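Local coordinates for protein putative alpha-N-acetylgalactosaminidase (Bacillus halodurans C-125, PDB 3CC1) that probably hydrolyses terminal alpha-linked N-acetylgalactosamine from glycans and glycoconjugates, as a putative alpha-N-acetylgalactosaminidase with a TIM-barrel domain and a C-terminal beta-sandwich domain, at residues 29-34 with 101-106; 164-169 with 199-204; 335-340 with 424-429. All coordinates share one frame; numbering follows the deposited sequence.

Contact 1 of 3, residues 29-34 with 101-106; sequences EEVLGN and DAIHDL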
loop_
_atom_site.group_PDB
_atom_site.type_symbol
_atom_site.label_atom_id
_atom_site.label_comp_id
_atom_site.label_asym_id
_atom_site.label_seq_id
_atom_site.Cartn_x
_atom_site.Cartn_y
_atom_site.Cartn_z
ATOM N N GLU A 29 27.383 7.796 -36.854
ATOM C CA GLU A 29 26.421 8.045 -37.930
ATOM C C GLU A 29 24.992 8.143 -37.397
ATOM O O GLU A 29 24.216 9.008 -37.838
ATOM C CB GLU A 29 26.522 6.962 -39.000
ATOM C CG GLU A 29 25.560 7.128 -40.184
ATOM C CD GLU A 29 24.168 6.572 -39.894
ATOM O OE1 GLU A 29 24.060 5.576 -39.115
ATOM O OE2 GLU A 29 23.186 7.106 -40.478
ATOM N N GLU A 30 24.661 7.301 -36.414
ATOM C CA GLU A 30 23.340 7.316 -35.795
ATOM C C GLU A 30 23.157 8.599 -34.992
ATOM O O GLU A 30 22.099 9.242 -35.072
ATOM C CB GLU A 30 23.076 6.065 -34.955
ATOM C CG GLU A 30 22.862 4.842 -35.802
ATOM C CD GLU A 30 23.156 3.526 -35.090
ATOM O OE1 GLU A 30 23.734 3.534 -33.997
ATOM O OE2 GLU A 30 22.795 2.460 -35.645
ATOM N N VAL A 31 24.182 9.000 -34.235
ATOM C CA VAL A 31 24.120 10.270 -33.489
ATOM C C VAL A 31 23.933 11.481 -34.424
ATOM O O VAL A 31 23.079 12.335 -34.178
ATOM C CB VAL A 31 25.381 10.468 -32.620
ATOM C CG1 VAL A 31 25.386 11.855 -31.956
ATOM C CG2 VAL A 31 25.494 9.326 -31.602
ATOM N N LEU A 32 24.723 11.553 -35.491
ATOM C CA LEU A 32 24.616 12.661 -36.460
ATOM C C LEU A 32 23.264 12.682 -37.211
ATOM O O LEU A 32 22.718 13.767 -37.463
ATOM C CB LEU A 32 25.771 12.641 -37.464
ATOM C CG LEU A 32 27.092 13.113 -36.816
ATOM C CD1 LEU A 32 28.303 12.986 -37.747
ATOM C CD2 LEU A 32 26.914 14.610 -36.343
ATOM N N GLY A 33 22.746 11.510 -37.573
ATOM C CA GLY A 33 21.435 11.429 -38.200
ATOM C C GLY A 33 20.342 12.007 -37.308
ATOM O O GLY A 33 19.521 12.765 -37.748
ATOM N N ASN A 34 20.354 11.650 -36.028
ATOM C CA ASN A 34 19.364 12.189 -35.107
ATOM C C ASN A 34 19.552 13.690 -34.872
ATOM O O ASN A 34 18.572 14.444 -34.835
ATOM C CB ASN A 34 19.349 11.397 -33.812
ATOM C CG ASN A 34 18.631 10.074 -33.965
ATOM O OD1 ASN A 34 17.422 10.013 -33.781
ATOM N ND2 ASN A 34 19.375 9.004 -34.284
ATOM N N ASP A 101 31.708 19.167 -32.369
ATOM C CA ASP A 101 31.839 20.255 -33.341
ATOM C C ASP A 101 30.733 20.162 -34.385
ATOM O O ASP A 101 30.145 21.156 -34.768
ATOM C CB ASP A 101 33.186 20.188 -34.091
ATOM C CG ASP A 101 34.375 20.825 -33.324
ATOM O OD1 ASP A 101 34.211 21.497 -32.296
ATOM O OD2 ASP A 101 35.521 20.648 -33.792
ATOM N N ALA A 102 30.491 18.959 -34.899
ATOM C CA ALA A 102 29.428 18.756 -35.884
ATOM C C ALA A 102 28.056 19.120 -35.298
ATOM O O ALA A 102 27.193 19.688 -35.973
ATOM C CB ALA A 102 29.402 17.334 -36.375
ATOM N N ILE A 103 27.855 18.756 -34.040
ATOM C CA ILE A 103 26.577 18.976 -33.352
ATOM C C ILE A 103 26.401 20.485 -33.119
ATOM O O ILE A 103 25.322 21.018 -33.358
ATOM C CB ILE A 103 26.466 18.156 -32.044
ATOM C CG1 ILE A 103 26.322 16.634 -32.372
ATOM C CG2 ILE A 103 25.267 18.625 -31.210
ATOM C CD1 ILE A 103 26.542 15.740 -31.200
ATOM N N HIS A 104 27.474 21.144 -32.675
ATOM C CA HIS A 104 27.469 22.586 -32.436
ATOM C C HIS A 104 27.212 23.353 -33.732
ATOM O O HIS A 104 26.528 24.351 -33.720
ATOM C CB HIS A 104 28.772 23.061 -31.820
ATOM C CG HIS A 104 29.006 22.545 -30.436
ATOM N ND1 HIS A 104 30.268 22.377 -29.914
ATOM C CD2 HIS A 104 28.139 22.156 -29.468
ATOM C CE1 HIS A 104 30.166 21.921 -28.673
ATOM N NE2 HIS A 104 28.886 21.773 -28.381
ATOM N N ASP A 105 27.735 22.836 -34.840
ATOM C CA ASP A 105 27.553 23.454 -36.155
ATOM C C ASP A 105 26.114 23.368 -36.586
ATOM O O ASP A 105 25.693 24.157 -37.399
ATOM C CB ASP A 105 28.406 22.776 -37.226
ATOM C CG ASP A 105 29.896 23.107 -37.090
ATOM O OD1 ASP A 105 30.248 24.103 -36.409
ATOM O OD2 ASP A 105 30.701 22.347 -37.648
ATOM N N LEU A 106 25.365 22.421 -36.033
ATOM C CA LEU A 106 23.889 22.343 -36.279
ATOM C C LEU A 106 23.079 23.236 -35.287
ATOM O O LEU A 106 21.847 23.271 -35.311
ATOM C CB LEU A 106 23.402 20.892 -36.186
ATOM C CG LEU A 106 23.884 19.932 -37.278
ATOM C CD1 LEU A 106 23.642 18.438 -36.890
ATOM C CD2 LEU A 106 23.226 20.307 -38.602
#
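Val31 and Leu32 meet Ala102 and Ile103 in an apolar contact between two neighbouring helices on the outside of the TIM barrel. Helix 28-41 follows strand 14-17 and leads to strand 49-52, in a beta-alpha-beta crossover. Helix 97-105 follows strand 49-52 in turn and leads to strand 109-115. The two short axes run almost parallel, 9° apart, with a closest approach of 10.6 Å. At that spacing only the side chains meet, and no hydrogen bond joins the two segments.

The closest pair is Leu32 CD2 and Ala102 CB, at 3.7 Å. The leucine branches from its helix with CG beside the backbone N (chi1 -74°). CD1 continues the extended line, and the other branch, CD2, turns to the alanine methyl. Nearer the barrel, Val31 CG1 lies 4.1 Å from Ile103 CD1, and these two side chains cross at about a right angle. Both also touch Ile50 on strand 49-52. This inner pair therefore packs between the helices and the barrel wall. Leu99, one turn before Ile103, touches both Val31 and Leu32. Leu106 extends the packing along the first helix, where it touches Ala35, Glu36 and Ala39.

On helix 28-41, Glu30 forms a salt bridge with Arg283. Its carbonyl takes two bonds from Asn34, which reach Glu30 O from opposite faces of the carbonyl plane. One is the routine helix bond from Asn34 N. The other is a nearly straight bond of 2.8 Å from Asn34 ND2 to Glu30 O, with the donor above the carbonyl plane.

Contact 2 of 3, residues 164-169 with 199-204; sequences SYYNSL and IKMIQR. With SO4 (sulfate ion), chain D.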
loop_
_atom_site.group_PDB
_atom_site.type_symbol
_atom_site.label_atom_id
_atom_site.label_comp_id
_atom_site.label_asym_id
_atom_site.label_seq_id
_atom_site.Cartn_x
_atom_site.Cartn_y
_atom_site.Cartn_z
ATOM N N SER A 164 41.604 15.136 -7.953
ATOM C CA SER A 164 42.417 15.330 -9.163
ATOM C C SER A 164 41.921 14.457 -10.298
ATOM O O SER A 164 41.847 14.891 -11.458
ATOM C CB SER A 164 43.895 15.032 -8.910
ATOM O OG SER A 164 44.464 16.005 -8.058
ATOM N N TYR A 165 41.578 13.222 -9.961
ATOM C CA TYR A 165 40.995 12.316 -10.952
ATOM C C TYR A 165 39.740 12.882 -11.578
ATOM O O TYR A 165 39.621 12.953 -12.799
ATOM C CB TYR A 165 40.711 10.934 -10.361
ATOM C CG TYR A 165 40.185 10.032 -11.417
ATOM C CD1 TYR A 165 40.995 9.637 -12.472
ATOM C CD2 TYR A 165 38.857 9.673 -11.455
ATOM C CE1 TYR A 165 40.498 8.861 -13.524
ATOM C CE2 TYR A 165 38.358 8.872 -12.482
ATOM C CZ TYR A 165 39.161 8.481 -13.524
ATOM O OH TYR A 165 38.642 7.663 -14.547
ATOM N N TYR A 166 38.804 13.316 -10.743
ATOM C CA TYR A 166 37.557 13.876 -11.265
ATOM C C TYR A 166 37.818 15.162 -12.042
ATOM O O TYR A 166 37.224 15.404 -13.074
ATOM C CB TYR A 166 36.498 14.022 -10.138
ATOM C CG TYR A 166 35.724 12.728 -9.892
ATOM C CD1 TYR A 166 35.041 12.121 -10.914
ATOM C CD2 TYR A 166 35.696 12.112 -8.648
ATOM C CE1 TYR A 166 34.319 10.970 -10.714
ATOM C CE2 TYR A 166 34.973 10.940 -8.434
ATOM C CZ TYR A 166 34.287 10.375 -9.461
ATOM O OH TYR A 166 33.550 9.213 -9.253
ATOM N N ASN A 167 38.744 15.977 -11.562
ATOM C CA ASN A 167 39.127 17.196 -12.268
ATOM C C ASN A 167 39.572 16.865 -13.675
ATOM O O ASN A 167 39.169 17.527 -14.639
ATOM C CB ASN A 167 40.284 17.912 -11.551
ATOM C CG ASN A 167 39.836 18.639 -10.303
ATOM O OD1 ASN A 167 38.626 18.749 -10.030
ATOM N ND2 ASN A 167 40.798 19.126 -9.528
ATOM N N SER A 168 40.392 15.819 -13.772
ATOM C CA SER A 168 40.965 15.365 -15.047
ATOM C C SER A 168 39.892 14.880 -16.020
ATOM O O SER A 168 40.045 15.024 -17.214
ATOM C CB SER A 168 42.037 14.269 -14.842
ATOM O OG SER A 168 41.492 12.953 -14.688
ATOM N N LEU A 169 38.791 14.319 -15.513
ATOM C CA LEU A 169 37.727 13.822 -16.433
ATOM C C LEU A 169 37.010 15.005 -17.055
ATOM O O LEU A 169 36.762 15.058 -18.262
ATOM C CB LEU A 169 36.709 12.942 -15.686
ATOM C CG LEU A 169 37.180 11.619 -15.081
ATOM C CD1 LEU A 169 35.936 10.863 -14.638
ATOM C CD2 LEU A 169 37.997 10.804 -16.095
ATOM N N ILE A 199 29.858 12.823 -4.892
ATOM C CA ILE A 199 29.086 13.866 -5.612
ATOM C C ILE A 199 29.699 15.245 -5.469
ATOM O O ILE A 199 29.770 15.992 -6.427
ATOM C CB ILE A 199 27.581 13.951 -5.147
ATOM C CG1 ILE A 199 26.794 12.719 -5.666
ATOM C CG2 ILE A 199 26.922 15.284 -5.625
ATOM C CD1 ILE A 199 25.506 12.491 -4.883
ATOM N N LYS A 200 30.117 15.590 -4.267
ATOM C CA LYS A 200 30.706 16.914 -4.043
ATOM C C LYS A 200 31.960 17.100 -4.910
ATOM O O LYS A 200 32.181 18.183 -5.471
ATOM C CB LYS A 200 31.012 17.148 -2.565
ATOM C CG LYS A 200 29.789 17.130 -1.623
ATOM C CD LYS A 200 30.241 17.495 -0.191
ATOM C CE LYS A 200 29.164 17.340 0.891
ATOM N NZ LYS A 200 29.589 18.056 2.170
HETATM N N MSE A 201 32.755 16.039 -5.062
HETATM C CA MSE A 201 33.962 16.118 -5.910
HETATM C C MSE A 201 33.609 16.336 -7.381
HETATM O O MSE A 201 34.264 17.104 -8.058
HETATM C CB MSE A 201 34.810 14.850 -5.800
HETATM C CG MSE A 201 35.511 14.739 -4.472
HETATM SE SE MSE A 201 36.833 13.312 -4.400
HETATM C CE MSE A 201 35.775 11.814 -5.002
ATOM N N ILE A 202 32.580 15.619 -7.857
ATOM C CA ILE A 202 32.138 15.725 -9.241
ATOM C C ILE A 202 31.724 17.173 -9.463
ATOM O O ILE A 202 32.069 17.804 -10.449
ATOM C CB ILE A 202 31.021 14.701 -9.583
ATOM C CG1 ILE A 202 31.633 13.284 -9.584
ATOM C CG2 ILE A 202 30.341 15.065 -10.925
ATOM C CD1 ILE A 202 30.637 12.119 -9.446
ATOM N N GLN A 203 31.027 17.717 -8.489
ATOM C CA GLN A 203 30.488 19.069 -8.615
ATOM C C GLN A 203 31.602 20.107 -8.694
ATOM O O GLN A 203 31.581 21.023 -9.529
ATOM C CB GLN A 203 29.508 19.369 -7.485
ATOM C CG GLN A 203 28.175 18.639 -7.647
ATOM C CD GLN A 203 27.268 18.798 -6.438
ATOM O OE1 GLN A 203 27.737 18.887 -5.310
ATOM N NE2 GLN A 203 25.958 18.836 -6.678
ATOM N N ARG A 204 32.607 19.926 -7.851
ATOM C CA ARG A 204 33.767 20.794 -7.858
ATOM C C ARG A 204 34.557 20.695 -9.152
ATOM O O ARG A 204 35.071 21.700 -9.648
ATOM C CB ARG A 204 34.670 20.478 -6.667
ATOM C CG ARG A 204 34.056 20.930 -5.384
ATOM C CD ARG A 204 35.065 20.960 -4.271
ATOM N NE ARG A 204 35.240 19.632 -3.713
ATOM C CZ ARG A 204 34.637 19.214 -2.606
ATOM N NH1 ARG A 204 33.824 20.025 -1.949
ATOM N NH2 ARG A 204 34.839 17.979 -2.168
HETATM S S SO4 D . 43.727 16.252 -4.547
HETATM O O1 SO4 D . 42.907 17.457 -4.471
HETATM O O2 SO4 D . 43.593 15.371 -3.394
HETATM O O3 SO4 D . 45.122 16.624 -4.618
HETATM O O4 SO4 D . 43.433 15.488 -5.763
#
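Sulfate O4 is gripped twice by Ser164, once by the side chain and once by the backbone. Ser164 OG gives a short bond of 2.6 Å to O4. Ser164 N gives a bent one (N-H...O 135°) of 2.9 Å to the same O4. The serine hydroxyl lies beside its own backbone N (chi1 -69°), which lets both donors converge on one oxygen. Gly161 N also binds this sulfate, which probably came from the crystallisation liquor. An anion near the start of helix 162-175 is consistent with the positive pole expected there.

Across the contact the packing is apolar and buried, and the Tyr166 ring carries it. Ile202 CG1 sits over one ring face, 3.8 Å from the centroid, in a CH-pi contact. At the ring edge, in plane, the methyl CE of selenomethionine Met201 lies 3.6 Å from Tyr166 CE2. The Met201 chain bends at chi3 (-52°), and this turn brings CE to the edge.

The two helices are successive in the TIM barrel: helix 162-175 leads into strand 180-184, helix 196-208 follows it, and Val155 of strand 152-155 touches both Tyr166 and Met201. The phenol end has another partner, for Tyr166 OH is hydrogen-bonded to Glu198 OE2. With the ring of Tyr166 cut back to an alanine here, Ile202 CG1 and Met201 CE would probably face a gap between the helices, and Glu198 would lose its hydroxyl mate. Gln163 also bridges the helices, with NE2 bonded to Asn167 OD1 and Met201 O and OE1 accepting from Arg204 NE.

Contact 3 of 3, residues 335-340 with 424-429; sequences EGILSI and SMMLKL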
loop_
_atom_site.group_PDB
_atom_site.type_symbol
_atom_site.label_atom_id
_atom_site.label_comp_id
_atom_site.label_asym_id
_atom_site.label_seq_id
_atom_site.Cartn_x
_atom_site.Cartn_y
_atom_site.Cartn_z
ATOM N N GLU A 335 3.533 23.662 -29.149
ATOM C CA GLU A 335 4.184 24.734 -28.400
ATOM C C GLU A 335 3.482 24.973 -27.072
ATOM O O GLU A 335 4.106 25.327 -26.067
ATOM C CB GLU A 335 4.302 26.022 -29.239
ATOM N N GLY A 336 2.179 24.747 -27.043
ATOM C CA GLY A 336 1.425 24.849 -25.801
ATOM C C GLY A 336 1.889 23.883 -24.724
ATOM O O GLY A 336 2.084 24.276 -23.593
ATOM N N ILE A 337 2.074 22.624 -25.093
ATOM C CA ILE A 337 2.580 21.594 -24.164
ATOM C C ILE A 337 4.014 21.887 -23.710
ATOM O O ILE A 337 4.360 21.750 -22.551
ATOM C CB ILE A 337 2.511 20.163 -24.830
ATOM C CG1 ILE A 337 1.043 19.769 -25.084
ATOM C CG2 ILE A 337 3.273 19.115 -24.043
ATOM C CD1 ILE A 337 0.084 19.727 -23.821
ATOM N N LEU A 338 4.867 22.235 -24.658
ATOM C CA LEU A 338 6.259 22.498 -24.364
ATOM C C LEU A 338 6.376 23.704 -23.469
ATOM O O LEU A 338 7.226 23.786 -22.595
ATOM C CB LEU A 338 7.049 22.730 -25.649
ATOM C CG LEU A 338 7.166 21.532 -26.619
ATOM C CD1 LEU A 338 7.958 21.955 -27.895
ATOM C CD2 LEU A 338 7.739 20.302 -25.887
ATOM N N SER A 339 5.494 24.663 -23.688
ATOM C CA SER A 339 5.507 25.834 -22.851
ATOM C C SER A 339 5.134 25.539 -21.370
ATOM O O SER A 339 5.646 26.173 -20.432
ATOM C CB SER A 339 4.607 26.876 -23.478
ATOM O OG SER A 339 4.402 27.880 -22.530
ATOM N N ILE A 340 4.290 24.544 -21.150
ATOM C CA ILE A 340 4.003 24.094 -19.771
ATOM C C ILE A 340 5.306 23.591 -19.135
ATOM O O ILE A 340 5.688 24.023 -18.039
ATOM C CB ILE A 340 2.869 23.021 -19.707
ATOM C CG1 ILE A 340 1.578 23.628 -20.236
ATOM C CG2 ILE A 340 2.681 22.499 -18.293
ATOM C CD1 ILE A 340 0.499 22.662 -20.613
ATOM N N SER A 424 -6.025 10.957 -20.718
ATOM C CA SER A 424 -5.912 12.156 -19.941
ATOM C C SER A 424 -6.347 13.367 -20.785
ATOM O O SER A 424 -6.571 13.276 -21.989
ATOM C CB SER A 424 -4.497 12.371 -19.435
ATOM O OG SER A 424 -3.581 12.455 -20.513
HETATM N N MSE A 425 -6.477 14.490 -20.111
HETATM C CA MSE A 425 -6.748 15.737 -20.790
HETATM C C MSE A 425 -5.947 16.850 -20.177
HETATM O O MSE A 425 -5.966 17.051 -18.944
HETATM C CB MSE A 425 -8.216 16.055 -20.655
HETATM C CG MSE A 425 -8.417 17.532 -20.904
HETATM SE SE MSE A 425 -8.728 17.792 -22.814
HETATM C CE MSE A 425 -10.555 17.581 -22.219
HETATM N N MSE A 426 -5.272 17.617 -21.031
HETATM C CA MSE A 426 -4.587 18.824 -20.588
HETATM C C MSE A 426 -5.414 20.068 -20.933
HETATM O O MSE A 426 -5.727 20.326 -22.102
HETATM C CB MSE A 426 -3.189 18.896 -21.202
HETATM C CG MSE A 426 -2.408 20.122 -20.795
HETATM SE SE MSE A 426 -1.818 20.067 -18.966
HETATM C CE MSE A 426 -0.106 19.133 -19.181
ATOM N N LEU A 427 -5.812 20.799 -19.887
ATOM C CA LEU A 427 -6.642 21.983 -20.046
ATOM C C LEU A 427 -5.836 23.252 -19.825
ATOM O O LEU A 427 -4.939 23.308 -18.967
ATOM C CB LEU A 427 -7.821 21.978 -19.066
ATOM C CG LEU A 427 -8.747 20.757 -19.007
ATOM C CD1 LEU A 427 -9.532 20.743 -17.729
ATOM C CD2 LEU A 427 -9.699 20.773 -20.193
ATOM N N LYS A 428 -6.148 24.248 -20.645
ATOM C CA LYS A 428 -5.769 25.638 -20.361
ATOM C C LYS A 428 -6.982 26.381 -19.867
ATOM O O LYS A 428 -8.049 26.321 -20.477
ATOM C CB LYS A 428 -5.217 26.344 -21.597
ATOM C CG LYS A 428 -4.813 27.807 -21.338
ATOM C CD LYS A 428 -3.991 28.397 -22.457
ATOM C CE LYS A 428 -4.811 28.926 -23.607
ATOM N NZ LYS A 428 -3.897 29.446 -24.696
ATOM N N LEU A 429 -6.805 27.087 -18.756
ATOM C CA LEU A 429 -7.844 27.894 -18.175
ATOM C C LEU A 429 -7.464 29.331 -18.406
ATOM O O LEU A 429 -6.475 29.798 -17.833
ATOM C CB LEU A 429 -7.944 27.651 -16.665
ATOM C CG LEU A 429 -8.512 26.352 -16.109
ATOM C CD1 LEU A 429 -7.847 25.176 -16.728
ATOM C CD2 LEU A 429 -8.368 26.295 -14.612
#
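Ile337, Ile340 and selenomethionine Met426 meet with no ring or other flat group between them. The rings nearby belong to other parts of the chain: Trp401 touches Ile337, and Tyr369 touches Ile340. What joins the two segments is thus aliphatic and selenium contact alone, without a hydrogen bond.

Met426 is the one strand residue that makes it. Its CG stands anti to the backbone N (chi1 180°), and the chain then bends at both chi2 and chi3. It folds round the end of Ile340 as a result. Ile340 CD1 lies 3.8 Å from Met426 SE. The same CD1 is 3.9 Å from Met426 CE and equally far from Met426 CG. These two side chains reach toward each other, tip to tip. Ile337 comes in at a slant from one turn earlier on the helix, and its CD1 ends 3.9 Å from Met426 CG. The backbones stay well apart, with 8.5 Å between Ile337 CA and Met426 CA.

The contact probably lies at the junction of the barrel and the C-terminal beta sandwich. Helix 335-343 would belong to the alpha-galactosidase-type TIM-barrel domain, and strand 424-431 to the sandwich. Gly336 and Lys428 lie at the same junction, in the pocket of a bound polyether, probably from the crystallisation liquor. Lys428 NZ is hydrogen-bonded to this ligand.

Strand 424-431 runs inside the antiparallel sheet, between strands 368-374 and 395-399. Ala371 and Val400 touch Met426 on the sandwich side. Helix 298-310 adjoins on the barrel side, where Asn306 touches both Ile337 and Met426, and Ile310 touches Ile340.

How the contacts relate
The three contacts follow one another along the chain, and none touches another. Contacts 1 and 2 each join a pair of helices of the TIM barrel, and their centres are about 28 Å apart. Contact 3 is different in kind, since it joins a helix to a strand of the C-terminal sandwich. It lies about 30 Å from contact 1, centre to centre. Contacts 2 and 3 are the most distant pair, with centres about 39 Å apart on opposite sides of the centre of the chain. The groups bound at contacts 2 and 3, a sulfate and a polyether, both probably come from the crystallisation liquor, and neither by itself marks an active site.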